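Local coordinates for protein Na Glutathione S-transferase 1 (Necator americanus, PDB 2ON7) that probably conjugates glutathione to electrophilic compounds, as a hookworm member of the glutathione S-transferase family, at residues E162-M167 with P172-G177. Numbering follows the deposited sequence.
Sequences EHNATM and PEFLEG
M167, on helix 155-168, lies over one face of the F174 ring, which comes back from the loop that follows that helix. M167 CB sits 3.4 Å from F174 CD2. The methionine chain bends at chi2 and again at chi3, curling across the ring instead of running away from it. Its methyl CE therefore stands 4.1 Å from the F174 ring centroid in a CH-pi contact, and SD hovers above the same face at 4.8 Å from that centroid, a Met-aromatic arrangement. With chi1 at -165°, CG of F174 lies opposite the backbone N, which carries the ring toward the helix and against M167.

At the rim of this ring, near its plane, N164 ND2 approaches F174 CE2 at 4.0 Å, the amide and ring planes 65° apart. L175 adds a lighter apolar touch, its CD2 4.2 Å from N164 CG. F174 and L175 are the middle residues of a type I turn from E173 to E176, and the CB atoms of both point toward the helix.

Around the pair, F174 meets F133 of helix 117-141 and Y98 of helix 82-109.

No hydrogen bond joins the two segments: their buried contact within the all-helical C-terminal domain is apolar and Met-aromatic and probably rests mainly on dispersion, while R129 of helix 117-141 gives the loop a polar anchor by hydrogen-bonding the F174 carbonyl oxygen.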
# COMPACT_ATOMS: atom_id res chain seq x y z
N GLU A 162 -6.97 0.04 16.37
CA GLU A 162 -7.24 1.48 16.43
C GLU A 162 -8.37 1.97 15.49
O GLU A 162 -9.16 2.84 15.85
CB GLU A 162 -5.93 2.25 16.16
CG GLU A 162 -6.10 3.77 15.99
CD GLU A 162 -6.61 4.41 17.27
OE1 GLU A 162 -6.09 4.08 18.37
OE2 GLU A 162 -7.53 5.25 17.16
N HIS A 163 -8.44 1.44 14.29
CA HIS A 163 -9.54 1.82 13.41
C HIS A 163 -10.91 1.41 13.94
O HIS A 163 -11.85 2.19 13.89
CB HIS A 163 -9.34 1.29 12.00
CG HIS A 163 -10.47 1.62 11.07
ND1 HIS A 163 -11.43 0.70 10.71
CD2 HIS A 163 -10.80 2.78 10.46
CE1 HIS A 163 -12.28 1.27 9.88
NE2 HIS A 163 -11.94 2.54 9.72
N ASN A 164 -11.01 0.20 14.46
CA ASN A 164 -12.24 -0.32 15.02
C ASN A 164 -12.74 0.52 16.20
O ASN A 164 -13.93 0.84 16.30
CB ASN A 164 -12.05 -1.79 15.42
CG ASN A 164 -11.85 -2.69 14.21
OD1 ASN A 164 -11.46 -3.87 14.34
ND2 ASN A 164 -12.16 -2.14 13.02
N ALA A 165 -11.80 0.88 17.06
CA ALA A 165 -12.04 1.69 18.22
C ALA A 165 -12.63 3.04 17.77
O ALA A 165 -13.71 3.41 18.17
CB ALA A 165 -10.76 1.86 18.95
N THR A 166 -11.93 3.73 16.88
CA THR A 166 -12.46 4.95 16.22
C THR A 166 -13.88 4.78 15.62
O THR A 166 -14.78 5.56 15.93
CB THR A 166 -11.47 5.45 15.13
OG1 THR A 166 -10.23 5.79 15.74
CG2 THR A 166 -12.03 6.66 14.36
N MET A 167 -14.07 3.75 14.78
CA MET A 167 -15.40 3.46 14.21
C MET A 167 -16.55 3.35 15.24
O MET A 167 -17.55 4.06 15.10
CB MET A 167 -15.39 2.23 13.27
CG MET A 167 -14.71 2.55 11.94
SD MET A 167 -15.70 3.77 10.96
CE MET A 167 -17.35 3.25 11.28
N PRO A 172 -21.95 2.69 16.46
CA PRO A 172 -22.00 1.88 17.69
C PRO A 172 -22.11 0.34 17.47
O PRO A 172 -21.59 -0.43 18.27
CB PRO A 172 -23.24 2.43 18.44
CG PRO A 172 -24.03 3.21 17.41
CD PRO A 172 -22.97 3.75 16.47
N GLU A 173 -22.77 -0.08 16.40
CA GLU A 173 -22.91 -1.52 16.07
C GLU A 173 -21.95 -2.01 14.97
O GLU A 173 -22.33 -2.87 14.16
CB GLU A 173 -24.35 -1.87 15.70
CG GLU A 173 -25.20 -0.68 15.33
CD GLU A 173 -24.76 -0.01 14.05
OE1 GLU A 173 -24.37 1.19 14.07
OE2 GLU A 173 -24.82 -0.68 13.02
N PHE A 174 -20.71 -1.51 14.98
CA PHE A 174 -19.77 -1.81 13.92
C PHE A 174 -19.25 -3.27 13.93
O PHE A 174 -18.99 -3.88 12.88
CB PHE A 174 -18.60 -0.80 13.92
CG PHE A 174 -17.81 -0.82 12.66
CD1 PHE A 174 -18.43 -0.63 11.43
CD2 PHE A 174 -16.42 -1.01 12.70
CE1 PHE A 174 -17.70 -0.65 10.26
CE2 PHE A 174 -15.67 -1.00 11.54
CZ PHE A 174 -16.31 -0.85 10.32
N LEU A 175 -19.15 -3.84 15.13
CA LEU A 175 -18.53 -5.14 15.29
C LEU A 175 -19.58 -6.23 15.45
O LEU A 175 -19.25 -7.37 15.78
CB LEU A 175 -17.57 -5.10 16.47
CG LEU A 175 -16.55 -3.98 16.39
CD1 LEU A 175 -15.52 -4.17 17.50
CD2 LEU A 175 -15.81 -3.85 15.00
N GLU A 176 -20.83 -5.87 15.18
CA GLU A 176 -21.99 -6.73 15.36
C GLU A 176 -21.80 -8.21 14.94
O GLU A 176 -21.99 -9.12 15.75
CB GLU A 176 -23.25 -6.11 14.72
CG GLU A 176 -24.11 -5.29 15.69
CD GLU A 176 -25.60 -5.08 15.25
OE1 GLU A 176 -25.99 -5.34 14.10
OE2 GLU A 176 -26.39 -4.59 16.08
N GLY A 177 -21.46 -8.46 13.68
CA GLY A 177 -21.42 -9.86 13.24
C GLY A 177 -20.05 -10.51 13.39
O GLY A 177 -19.78 -11.52 12.77